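PDB 5B7H: LysR family transcriptional regulator from Vibrio vulnificus, which probably regulates transcription as a DNA-binding LysR-type factor of the OxyR kind, the present chain being its regulatory domain without the DNA-binding part. Local coordinates for residues 16-21 with 205-210; 28-33 with 68-73; 36-39 with 44-47; 39-44 with 212-217. The protein carries 1 engineered substitution. One frame throughout, in Å; residues are numbered along the deposited sequence. Where two conformers were deposited one is given.

Contact 1 of 4, residues 16-21 with 205-210; sequences GQLKLG and SKTFNQ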
loop_
_atom_site.group_PDB
_atom_site.type_symbol
_atom_site.label_atom_id
_atom_site.label_comp_id
_atom_site.label_asym_id
_atom_site.label_seq_id
_atom_site.Cartn_x
_atom_site.Cartn_y
_atom_site.Cartn_z
ATOM N N GLY A 16 -21.534 7.320 -15.888
ATOM C CA GLY A 16 -21.249 5.961 -16.275
ATOM C C GLY A 16 -19.989 5.459 -15.600
ATOM O O GLY A 16 -19.585 5.952 -14.549
ATOM N N GLN A 17 -19.312 4.522 -16.228
ATOM C CA GLN A 17 -18.215 3.822 -15.582
ATOM C C GLN A 17 -16.901 4.166 -16.269
ATOM O O GLN A 17 -16.845 4.313 -17.491
ATOM C CB GLN A 17 -18.494 2.356 -15.672
ATOM C CG GLN A 17 -17.499 1.462 -15.063
ATOM C CD GLN A 17 -17.940 0.035 -15.233
ATOM O OE1 GLN A 17 -18.754 -0.468 -14.446
ATOM N NE2 GLN A 17 -17.418 -0.633 -16.269
ATOM N N LEU A 18 -15.843 4.314 -15.466
ATOM C CA LEU A 18 -14.500 4.536 -15.975
ATOM C C LEU A 18 -13.570 3.568 -15.255
ATOM O O LEU A 18 -13.673 3.453 -14.030
ATOM C CB LEU A 18 -14.112 5.979 -15.666
ATOM C CG LEU A 18 -13.021 6.666 -16.430
ATOM C CD1 LEU A 18 -13.444 6.682 -17.891
ATOM C CD2 LEU A 18 -12.897 8.078 -15.873
ATOM N N LYS A 19 -12.700 2.872 -16.004
ATOM C CA LYS A 19 -11.635 2.043 -15.452
ATOM C C LYS A 19 -10.341 2.845 -15.411
ATOM O O LYS A 19 -9.776 3.184 -16.449
ATOM C CB LYS A 19 -11.459 0.712 -16.210
ATOM C CG LYS A 19 -12.739 -0.150 -16.147
ATOM C CD LYS A 19 -12.689 -1.311 -17.104
ATOM C CE LYS A 19 -13.528 -2.477 -16.638
ATOM N NZ LYS A 19 -13.393 -3.590 -17.619
ATOM N N LEU A 20 -9.840 3.083 -14.220
ATOM C CA LEU A 20 -8.686 3.965 -14.039
ATOM C C LEU A 20 -7.578 3.189 -13.343
ATOM O O LEU A 20 -7.819 2.556 -12.316
ATOM C CB LEU A 20 -9.083 5.217 -13.204
ATOM C CG LEU A 20 -7.961 6.229 -12.976
ATOM C CD1 LEU A 20 -8.620 7.658 -12.887
ATOM C CD2 LEU A 20 -7.180 5.931 -11.708
ATOM N N GLY A 21 -6.365 3.268 -13.882
ATOM C CA GLY A 21 -5.201 2.627 -13.304
ATOM C C GLY A 21 -4.313 3.677 -12.656
ATOM O O GLY A 21 -4.214 4.805 -13.133
ATOM N N SER A 205 -12.344 11.439 -24.572
ATOM C CA SER A 205 -11.361 12.459 -24.226
ATOM C C SER A 205 -11.998 13.654 -23.526
ATOM O O SER A 205 -11.335 14.304 -22.713
ATOM C CB SER A 205 -10.625 12.936 -25.467
ATOM O OG SER A 205 -11.593 13.350 -26.396
ATOM N N LYS A 206 -13.273 13.947 -23.802
ATOM C CA LYS A 206 -13.958 14.981 -23.025
ATOM C C LYS A 206 -14.013 14.612 -21.541
ATOM O O LYS A 206 -13.814 15.476 -20.668
ATOM C CB LYS A 206 -15.357 15.215 -23.623
ATOM C CG LYS A 206 -16.209 16.240 -22.910
ATOM C CD LYS A 206 -17.195 16.935 -23.872
ATOM C CE LYS A 206 -18.588 17.129 -23.221
ATOM N NZ LYS A 206 -18.574 17.685 -21.825
ATOM N N THR A 207 -14.311 13.339 -21.238
ATOM C CA THR A 207 -14.278 12.864 -19.862
ATOM C C THR A 207 -12.875 13.000 -19.270
ATOM O O THR A 207 -12.719 13.451 -18.136
ATOM C CB THR A 207 -14.719 11.394 -19.821
ATOM O OG1 THR A 207 -15.991 11.287 -20.468
ATOM C CG2 THR A 207 -14.835 10.896 -18.427
ATOM N N PHE A 208 -11.843 12.611 -20.031
ATOM C CA PHE A 208 -10.483 12.623 -19.488
ATOM C C PHE A 208 -10.025 14.033 -19.193
ATOM O O PHE A 208 -9.369 14.260 -18.166
ATOM C CB PHE A 208 -9.502 11.945 -20.439
ATOM C CG PHE A 208 -9.843 10.500 -20.747
ATOM C CD1 PHE A 208 -10.487 9.675 -19.809
ATOM C CD2 PHE A 208 -9.572 9.987 -22.015
ATOM C CE1 PHE A 208 -10.823 8.348 -20.166
ATOM C CE2 PHE A 208 -9.885 8.668 -22.360
ATOM C CZ PHE A 208 -10.523 7.850 -21.425
ATOM N N ASN A 209 -10.395 14.990 -20.049
ATOM C CA ASN A 209 -9.981 16.366 -19.797
ATOM C C ASN A 209 -10.705 16.942 -18.578
ATOM O O ASN A 209 -10.087 17.659 -17.784
ATOM C CB ASN A 209 -10.133 17.218 -21.063
ATOM C CG ASN A 209 -8.999 16.972 -22.086
ATOM O OD1 ASN A 209 -7.815 16.928 -21.745
ATOM N ND2 ASN A 209 -9.379 16.819 -23.348
ATOM N N GLN A 210 -11.995 16.620 -18.375
ATOM C CA GLN A 210 -12.664 17.053 -17.127
ATOM C C GLN A 210 -12.029 16.418 -15.901
ATOM O O GLN A 210 -11.876 17.066 -14.862
ATOM C CB GLN A 210 -14.152 16.703 -17.106
ATOM C CG GLN A 210 -14.993 17.525 -18.082
ATOM C CD GLN A 210 -16.415 17.029 -18.201
ATOM O OE1 GLN A 210 -16.728 16.196 -19.069
ATOM N NE2 GLN A 210 -17.294 17.535 -17.333
#

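Contact 2 of 4, residues 28-33 with 68-73; sequences PFLLCD and VLILAL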
loop_
_atom_site.group_PDB
_atom_site.type_symbol
_atom_site.label_atom_id
_atom_site.label_comp_id
_atom_site.label_asym_id
_atom_site.label_seq_id
_atom_site.Cartn_x
_atom_site.Cartn_y
_atom_site.Cartn_z
ATOM N N PRO A 28 -2.668 5.186 -3.068
ATOM C CA PRO A 28 -3.211 5.246 -1.697
ATOM C C PRO A 28 -3.484 6.664 -1.247
ATOM O O PRO A 28 -4.149 6.827 -0.228
ATOM C CB PRO A 28 -2.101 4.639 -0.835
ATOM C CG PRO A 28 -1.210 3.907 -1.781
ATOM C CD PRO A 28 -1.286 4.672 -3.092
ATOM N N PHE A 29 -2.901 7.673 -1.905
ATOM C CA PHE A 29 -2.946 9.043 -1.402
ATOM C C PHE A 29 -3.938 9.842 -2.242
ATOM O O PHE A 29 -5.063 10.108 -1.798
ATOM C CB PHE A 29 -1.516 9.591 -1.436
ATOM C CG PHE A 29 -0.475 8.582 -0.909
ATOM C CD1 PHE A 29 -0.552 8.098 0.409
ATOM C CD2 PHE A 29 0.512 8.098 -1.744
ATOM C CE1 PHE A 29 0.376 7.175 0.893
ATOM C CE2 PHE A 29 1.438 7.177 -1.281
ATOM C CZ PHE A 29 1.367 6.702 0.045
ATOM N N LEU A 30 -3.602 10.121 -3.496
ATOM C CA LEU A 30 -4.403 11.020 -4.313
ATOM C C LEU A 30 -5.799 10.486 -4.590
ATOM O O LEU A 30 -6.751 11.276 -4.711
ATOM C CB LEU A 30 -3.662 11.247 -5.633
ATOM C CG LEU A 30 -4.351 12.015 -6.743
ATOM C CD1 LEU A 30 -4.558 13.472 -6.328
ATOM C CD2 LEU A 30 -3.475 11.949 -8.034
ATOM N N LEU A 31 -5.963 9.158 -4.747
ATOM C CA LEU A 31 -7.283 8.662 -5.143
ATOM C C LEU A 31 -8.324 8.805 -4.053
ATOM O O LEU A 31 -9.511 8.922 -4.378
ATOM C CB LEU A 31 -7.201 7.203 -5.613
ATOM C CG LEU A 31 -6.347 7.011 -6.872
ATOM C CD1 LEU A 31 -6.395 5.493 -7.223
ATOM C CD2 LEU A 31 -6.840 7.850 -8.058
ATOM N N CYS A 32 -7.913 8.849 -2.788
ATOM C CA CYS A 32 -8.874 9.097 -1.725
ATOM C C CYS A 32 -9.526 10.451 -1.955
ATOM O O CYS A 32 -10.759 10.594 -1.884
ATOM C CB CYS A 32 -8.146 9.126 -0.370
ATOM S SG CYS A 32 -7.457 7.542 0.178
ATOM N N ASP A 33 -8.689 11.461 -2.264
ATOM C CA ASP A 33 -9.192 12.823 -2.468
ATOM C C ASP A 33 -10.035 12.889 -3.737
ATOM O O ASP A 33 -11.088 13.551 -3.765
ATOM C CB ASP A 33 -8.010 13.804 -2.627
ATOM C CG ASP A 33 -7.081 13.864 -1.410
ATOM O OD1 ASP A 33 -5.848 14.017 -1.657
ATOM O OD2 ASP A 33 -7.573 13.790 -0.256
ATOM N N VAL A 68 -7.962 4.977 -18.584
ATOM C CA VAL A 68 -7.074 6.098 -18.333
ATOM C C VAL A 68 -6.201 5.730 -17.149
ATOM O O VAL A 68 -6.596 4.929 -16.287
ATOM C CB VAL A 68 -7.896 7.391 -18.073
ATOM C CG1 VAL A 68 -8.795 7.233 -16.809
ATOM C CG2 VAL A 68 -7.054 8.648 -17.982
ATOM N N LEU A 69 -5.010 6.299 -17.107
ATOM C CA LEU A 69 -4.048 6.076 -16.035
ATOM C C LEU A 69 -3.705 7.400 -15.395
ATOM O O LEU A 69 -3.685 8.441 -16.062
ATOM C CB LEU A 69 -2.718 5.485 -16.559
ATOM C CG LEU A 69 -2.853 4.290 -17.535
ATOM C CD1 LEU A 69 -1.447 3.884 -18.047
ATOM C CD2 LEU A 69 -3.588 3.134 -16.820
ATOM N N ILE A 70 -3.383 7.348 -14.110
ATOM C CA ILE A 70 -2.701 8.428 -13.407
ATOM C C ILE A 70 -1.314 7.894 -13.099
ATOM O O ILE A 70 -1.163 6.907 -12.340
ATOM C CB ILE A 70 -3.464 8.900 -12.157
ATOM C CG1 ILE A 70 -4.839 9.472 -12.546
ATOM C CG2 ILE A 70 -2.587 9.902 -11.412
ATOM C CD1 ILE A 70 -5.763 9.896 -11.295
ATOM N N LEU A 71 -0.315 8.521 -13.710
ATOM C CA LEU A 71 1.071 8.089 -13.613
ATOM C C LEU A 71 1.921 9.228 -13.090
ATOM O O LEU A 71 1.546 10.399 -13.142
ATOM C CB LEU A 71 1.622 7.708 -15.016
ATOM C CG LEU A 71 0.976 6.533 -15.778
ATOM C CD1 LEU A 71 1.740 6.211 -17.032
ATOM C CD2 LEU A 71 0.942 5.306 -14.880
ATOM N N ALA A 72 3.098 8.859 -12.584
ATOM C CA ALA A 72 4.200 9.816 -12.453
ATOM C C ALA A 72 4.974 9.890 -13.773
ATOM O O ALA A 72 5.284 8.861 -14.387
ATOM C CB ALA A 72 5.118 9.411 -11.292
ATOM N N LEU A 73 5.231 11.120 -14.229
ATOM C CA LEU A 73 5.911 11.348 -15.494
ATOM C C LEU A 73 7.240 12.057 -15.239
ATOM O O LEU A 73 7.396 12.752 -14.235
ATOM C CB LEU A 73 5.018 12.196 -16.416
ATOM C CG LEU A 73 3.691 11.530 -16.830
ATOM C CD1 LEU A 73 2.976 12.547 -17.774
ATOM C CD2 LEU A 73 3.825 10.173 -17.527
#

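Contact 3 of 4, residues 36-39 with 44-47; sequences QEIN and QLNL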
loop_
_atom_site.group_PDB
_atom_site.type_symbol
_atom_site.label_atom_id
_atom_site.label_comp_id
_atom_site.label_asym_id
_atom_site.label_seq_id
_atom_site.Cartn_x
_atom_site.Cartn_y
_atom_site.Cartn_z
ATOM N N GLN A 36 -13.579 11.476 -3.093
ATOM C CA GLN A 36 -14.474 12.394 -2.402
ATOM C C GLN A 36 -14.923 13.546 -3.297
ATOM O O GLN A 36 -16.066 13.998 -3.203
ATOM C CB GLN A 36 -13.783 12.952 -1.184
ATOM C CG GLN A 36 -13.478 11.896 -0.137
ATOM C CD GLN A 36 -14.728 11.115 0.270
ATOM O OE1 GLN A 36 -15.698 11.685 0.766
ATOM N NE2 GLN A 36 -14.695 9.786 0.089
ATOM N N GLU A 37 -14.035 14.033 -4.168
ATOM C CA GLU A 37 -14.420 15.132 -5.036
ATOM C C GLU A 37 -15.432 14.684 -6.092
ATOM O O GLU A 37 -16.430 15.367 -6.321
ATOM C CB GLU A 37 -13.180 15.732 -5.687
ATOM C CG GLU A 37 -13.459 16.936 -6.551
ATOM C CD GLU A 37 -13.655 18.225 -5.765
ATOM O OE1 GLU A 37 -13.979 18.185 -4.553
ATOM O OE2 GLU A 37 -13.486 19.296 -6.386
ATOM N N ILE A 38 -15.196 13.538 -6.743
ATOM C CA ILE A 38 -16.158 13.096 -7.757
ATOM C C ILE A 38 -17.491 12.656 -7.160
ATOM O O ILE A 38 -18.550 12.831 -7.813
ATOM C CB ILE A 38 -15.595 12.055 -8.717
ATOM C CG1 ILE A 38 -15.336 10.758 -7.998
ATOM C CG2 ILE A 38 -14.336 12.601 -9.456
ATOM C CD1 ILE A 38 -15.113 9.643 -9.052
ATOM N N ASN A 39 -17.498 12.158 -5.911
ATOM C CA ASN A 39 -18.762 11.776 -5.295
ATOM C C ASN A 39 -19.730 12.952 -5.293
ATOM O O ASN A 39 -20.938 12.781 -5.501
ATOM C CB ASN A 39 -18.514 11.304 -3.868
ATOM C CG ASN A 39 -18.092 9.843 -3.784
ATOM O OD1 ASN A 39 -18.084 9.112 -4.768
ATOM N ND2 ASN A 39 -17.736 9.432 -2.568
ATOM N N GLN A 44 -22.691 10.532 -10.738
ATOM C CA GLN A 44 -23.018 9.384 -11.581
ATOM C C GLN A 44 -21.796 8.745 -12.222
ATOM O O GLN A 44 -21.948 7.872 -13.083
ATOM C CB GLN A 44 -24.037 9.743 -12.662
ATOM C CG GLN A 44 -25.470 9.641 -12.170
ATOM C CD GLN A 44 -25.787 10.765 -11.253
ATOM O OE1 GLN A 44 -25.678 11.929 -11.643
ATOM N NE2 GLN A 44 -26.145 10.447 -10.008
ATOM N N LEU A 45 -20.602 9.150 -11.828
ATOM C CA LEU A 45 -19.380 8.538 -12.323
ATOM C C LEU A 45 -18.927 7.443 -11.371
ATOM O O LEU A 45 -18.686 7.708 -10.183
ATOM C CB LEU A 45 -18.269 9.573 -12.461
ATOM C CG LEU A 45 -16.988 9.083 -13.139
ATOM C CD1 LEU A 45 -17.251 8.542 -14.554
ATOM C CD2 LEU A 45 -16.026 10.233 -13.183
ATOM N N ASN A 46 -18.821 6.220 -11.887
ATOM C CA ASN A 46 -18.391 5.072 -11.095
ATOM C C ASN A 46 -16.963 4.775 -11.509
ATOM O O ASN A 46 -16.705 4.528 -12.693
ATOM C CB ASN A 46 -19.271 3.849 -11.369
ATOM C CG ASN A 46 -20.631 3.962 -10.716
ATOM O OD1 ASN A 46 -20.924 4.955 -10.054
ATOM N ND2 ASN A 46 -21.455 2.950 -10.877
ATOM N N LEU A 47 -16.029 4.807 -10.552
ATOM C CA LEU A 47 -14.617 4.671 -10.855
ATOM C C LEU A 47 -14.148 3.294 -10.409
ATOM O O LEU A 47 -13.989 3.055 -9.210
ATOM C CB LEU A 47 -13.852 5.797 -10.149
ATOM C CG LEU A 47 -12.574 6.389 -10.672
ATOM C CD1 LEU A 47 -12.718 6.824 -12.128
ATOM C CD2 LEU A 47 -12.233 7.557 -9.756
#

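Contact 4 of 4, residues 39-44 with 212-217; sequences NQRFPQ and AEVVSE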
loop_
_atom_site.group_PDB
_atom_site.type_symbol
_atom_site.label_atom_id
_atom_site.label_comp_id
_atom_site.label_asym_id
_atom_site.label_seq_id
_atom_site.Cartn_x
_atom_site.Cartn_y
_atom_site.Cartn_z
ATOM N N ASN A 39 -17.498 12.158 -5.911
ATOM C CA ASN A 39 -18.762 11.776 -5.295
ATOM C C ASN A 39 -19.730 12.952 -5.293
ATOM O O ASN A 39 -20.938 12.781 -5.501
ATOM C CB ASN A 39 -18.514 11.304 -3.868
ATOM C CG ASN A 39 -18.092 9.843 -3.784
ATOM O OD1 ASN A 39 -18.084 9.112 -4.768
ATOM N ND2 ASN A 39 -17.736 9.432 -2.568
ATOM N N GLN A 40 -19.211 14.154 -5.049
ATOM C CA GLN A 40 -20.044 15.342 -4.989
ATOM C C GLN A 40 -20.234 15.969 -6.366
ATOM O O GLN A 40 -21.368 16.279 -6.773
ATOM C CB GLN A 40 -19.381 16.330 -4.051
ATOM C CG GLN A 40 -20.247 17.596 -3.942
ATOM C CD GLN A 40 -19.655 18.611 -3.037
ATOM O OE1 GLN A 40 -18.532 19.065 -3.250
ATOM N NE2 GLN A 40 -20.409 19.000 -2.019
ATOM N N ARG A 41 -19.143 16.128 -7.124
ATOM C CA ARG A 41 -19.206 16.913 -8.345
ATOM C C ARG A 41 -19.732 16.115 -9.531
ATOM O O ARG A 41 -20.361 16.697 -10.438
ATOM C CB ARG A 41 -17.829 17.503 -8.633
ATOM C CG ARG A 41 -17.427 18.537 -7.582
ATOM C CD ARG A 41 -16.028 19.090 -7.846
ATOM N NE ARG A 41 -15.849 19.487 -9.240
ATOM C CZ ARG A 41 -14.711 19.963 -9.740
ATOM N NH1 ARG A 41 -14.642 20.312 -11.028
ATOM N NH2 ARG A 41 -13.645 20.075 -8.956
ATOM N N PHE A 42 -19.487 14.812 -9.562
ATOM C CA PHE A 42 -19.899 13.953 -10.667
ATOM C C PHE A 42 -20.473 12.681 -10.069
ATOM O O PHE A 42 -19.884 11.600 -10.167
ATOM C CB PHE A 42 -18.718 13.648 -11.595
ATOM C CG PHE A 42 -18.052 14.885 -12.125
ATOM C CD1 PHE A 42 -18.711 15.691 -13.039
ATOM C CD2 PHE A 42 -16.796 15.265 -11.698
ATOM C CE1 PHE A 42 -18.119 16.858 -13.525
ATOM C CE2 PHE A 42 -16.190 16.430 -12.193
ATOM C CZ PHE A 42 -16.857 17.224 -13.097
ATOM N N PRO A 43 -21.649 12.770 -9.460
ATOM C CA PRO A 43 -22.135 11.668 -8.630
ATOM C C PRO A 43 -22.553 10.442 -9.409
ATOM O O PRO A 43 -22.767 9.393 -8.777
ATOM C CB PRO A 43 -23.324 12.293 -7.880
ATOM C CG PRO A 43 -23.713 13.470 -8.709
ATOM C CD PRO A 43 -22.478 13.975 -9.379
ATOM N N GLN A 44 -22.691 10.532 -10.738
ATOM C CA GLN A 44 -23.018 9.384 -11.581
ATOM C C GLN A 44 -21.796 8.745 -12.222
ATOM O O GLN A 44 -21.948 7.872 -13.083
ATOM C CB GLN A 44 -24.037 9.743 -12.662
ATOM C CG GLN A 44 -25.470 9.641 -12.170
ATOM C CD GLN A 44 -25.787 10.765 -11.253
ATOM O OE1 GLN A 44 -25.678 11.929 -11.643
ATOM N NE2 GLN A 44 -26.145 10.447 -10.008
ATOM N N ALA A 212 -8.925 15.496 -15.677
ATOM C CA ALA A 212 -7.621 16.126 -15.492
ATOM C C ALA A 212 -7.762 17.442 -14.724
ATOM O O ALA A 212 -6.941 17.719 -13.833
ATOM C CB ALA A 212 -6.975 16.394 -16.870
ATOM N N GLU A 213 -8.823 18.219 -15.013
ATOM C CA GLU A 213 -9.059 19.462 -14.269
ATOM C C GLU A 213 -9.278 19.187 -12.791
ATOM O O GLU A 213 -8.728 19.894 -11.920
ATOM C CB GLU A 213 -10.281 20.181 -14.831
ATOM C CG GLU A 213 -10.156 20.522 -16.313
ATOM C CD GLU A 213 -9.070 21.538 -16.591
ATOM O OE1 GLU A 213 -8.558 22.159 -15.628
ATOM O OE2 GLU A 213 -8.726 21.712 -17.784
ATOM N N VAL A 214 -10.074 18.156 -12.487
ATOM C CA VAL A 214 -10.336 17.796 -11.089
ATOM C C VAL A 214 -9.052 17.400 -10.366
ATOM O O VAL A 214 -8.747 17.879 -9.263
ATOM C CB VAL A 214 -11.368 16.650 -11.028
ATOM C CG1 VAL A 214 -11.504 16.182 -9.584
ATOM C CG2 VAL A 214 -12.732 17.120 -11.536
ATOM N N VAL A 215 -8.235 16.558 -11.002
ATOM C CA VAL A 215 -7.010 16.103 -10.375
ATOM C C VAL A 215 -6.052 17.261 -10.186
ATOM O O VAL A 215 -5.404 17.370 -9.145
ATOM C CB VAL A 215 -6.381 14.976 -11.215
ATOM C CG1 VAL A 215 -5.007 14.584 -10.654
ATOM C CG2 VAL A 215 -7.316 13.790 -11.242
ATOM N N SER A 216 -5.968 18.157 -11.183
ATOM C CA SER A 216 -5.084 19.311 -11.051
ATOM C C SER A 216 -5.413 20.130 -9.803
ATOM O O SER A 216 -4.504 20.668 -9.158
ATOM C CB SER A 216 -5.172 20.153 -12.329
ATOM O OG SER A 216 -6.270 21.049 -12.302
ATOM N N GLU A 217 -6.695 20.180 -9.420
ATOM C CA GLU A 217 -7.077 20.944 -8.227
ATOM C C GLU A 217 -6.687 20.248 -6.919
ATOM O O GLU A 217 -6.635 20.907 -5.870
ATOM C CB GLU A 217 -8.583 21.254 -8.274
ATOM C CG GLU A 217 -8.983 22.195 -9.415
ATOM C CD GLU A 217 -10.446 22.007 -9.881
ATOM O OE1 GLU A 217 -11.240 21.351 -9.161
ATOM O OE2 GLU A 217 -10.804 22.506 -10.979
#

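Contact 1 of 4, residues 16-21 with 205-210
Leu-18 meets Phe-208 where strand 16-22, inside the sheet, is covered by helix 205-217, and the meeting is purely apolar. Methyl CD1 of Leu-18 approaches the phenyl ring at its edge, close to the ring plane, 3.8 Å from Phe-208 CE1, so neither ring face is used by this leucine. The CB of Phe-208 does not point at the strand; its chi1 of -59° sets CG beside the backbone N and opposite the carbonyl carbon, and from there the ring swings its CE1 corner back towards the leucine. Leu-18 does point toward the helix. Its chi1 of -159° is somewhat short of fully trans, and the two methyls of the fork are divided between neighbours: CD1 goes to the phenylalanine, while CD2 lies 4.3 Å from Thr-207 CG2 in a looser touch. The threonine thus offers its methyl to the strand, whereas its hydroxyl OG1 is occupied by a hydrogen bond with Ser-13 O. No hydrogen bond crosses between strand and helix, and all three touching residues are buried. Around them the packing is shared: Phe-208 also meets Trp-198, the two ring planes about 45° apart, and rests on Val-68 of strand 68-73, while Leu-18 touches Leu-47 of strand 45-51 and Leu-211 of the same helix. Helix 205-217 therefore lies over strand 16-22, itself placed between the parallel strands 45-51 and 68-73.

Contact 2 of 4, residues 28-33 with 68-73
Ile-70 faces helix 27-41 from strand 68-73 and gives each of its two branches to a different leucine. The chi1 of -62° puts CG1 beside the backbone N and leaves CG2 opposite it, which spreads the branches apart. The longer branch ends in CD1, 4.0 Å from Leu-31 CD2, the two side chains running antiparallel alongside one another. The CG2 methyl stands 4.0 Å from Leu-30 CD2, but Leu-30 has two conformers, so this touch is the less certain of the two. Both leucines come from consecutive positions on the helix, which lies against one face of the sheet; on the other face Leu-69 and Leu-71 pack on helix 54-62. Such helices on both sides of a parallel-stranded core are the Rossmann-like architecture of the LysR regulatory domain, a type 2 periplasmic binding protein fold. Inside, Leu-20 of strand 16-22 touches both Ile-70 and Leu-31, and Ile-194 and Leu-196 of strand 180-198 close in on Ile-70. The far side of the helix is looser and more polar: Cys-32 and Asp-33 are partly exposed, Asp-33 OD1 is hydrogen-bonded to His-172 NE2, and Cys-32 packs on Gln-154 of the second subunit.

Contact 3 of 4, residues 36-39 with 44-47
Ile-38 reaches Leu-47 through an unusual first torsion: at chi1 68° its CG1 is wedged between the backbone N and the carbonyl carbon, and a nearly extended chi2 of 166° then carries CD1 out from the helix towards the strand. Leu-47 answers with CG roughly opposite its own backbone N, but its chi1 of -150° is well off the fully trans value. The result is that CD2 of the leucine fork meets the isoleucine tip, Ile-38 CD1 and Leu-47 CD2 lying 3.6 Å apart. The side chains run nearly perpendicular to each other, and the isoleucine methyl also comes near the start of the leucine chain, with Ile-38 CD1 at 4.2 Å from Leu-47 CB. Two residues earlier on the strand, Leu-45 turns to the same side and makes a wider touch, Ile-38 CD1 to Leu-45 CD2 being 4.3 Å. A single methyl of the helix thus spans two strand leucines, with no hydrogen bond between the segments. Leu-47 is backed on the sheet by Leu-18 and Leu-20 of strand 16-22. Nearby, the partly exposed Asn-39 donates through ND2 to Ala-157 O of the second subunit, while Asn-158 of that subunit packs on Ile-38 and Leu-47, which places the helix end and the strand at the subunit interface. Only four residues separate the segments, and the packing is that of a beta-alpha-beta unit, in which helix 27-41 crosses over between the parallel, adjacent strands 16-22 and 45-51 and turns its apolar side to the sheet.

Contact 4 of 4, residues 39-44 with 212-217
Arg-41 and Glu-217 present their flat groups to each other almost in one plane, the guanidinium and carboxylate planes being 14° apart. NH2 of Arg-41 donates to OE1 of Glu-217 over 2.7 Å, with an N-H...O angle of 152°, and the carboxylate receives it on its syn lone pair. The glutamate lies at the edge of the guanidinium, whereas Val-214 takes one of its faces: methyl CG2 of Val-214 stands 3.6 Å above the guanidinium plane, off its centre, and 3.8 Å from Arg-41 NH1. A bend at chi3 (48°) in an otherwise extended arginine chain turns the group so that edge and face serve these different partners. The same valine methyl is met from a second direction by Phe-42, whose ring edge brings CE2 to 3.6 Å from Val-214 CG2, with the methyl near the ring plane. Arg-41 CB lies over one face of that ring, off its centre. Arg-41, in the last turn of the helix, and Phe-42, just after it, thus meet the same methyl. Arg-41 NH2 has a further salt bridge with Glu-37 OE2, one turn back on its own helix. Its charge is therefore shared by two carboxylates, whose closeness it probably makes tolerable, and ionic pairing on the solvent-accessible side links helix 27-41 to helix 205-217 beside an apolar touch on buried Val-214.

All four contacts belong to one alpha/beta lobe of the regulatory domain, assembled from both ends of the chain. Contacts 2 and 3 link helix 27-41 to strands 68-73 and 45-51, their centres about 14 Å apart; contact 1 sets helix 205-217 against strand 16-22; contact 4 ties the two helices together, its centre about 7 Å from that of contact 3 and 10 Å from that of contact 1. Strand 16-22 runs between the other two strands, hydrogen-bonded to both. Contacts 2 and 3 nest within the loop closed by contact 1, while contact 4 crosses contacts 1 and 2 along the chain. The C-terminal helix thus returns to complete the lobe begun by the N-terminal strands.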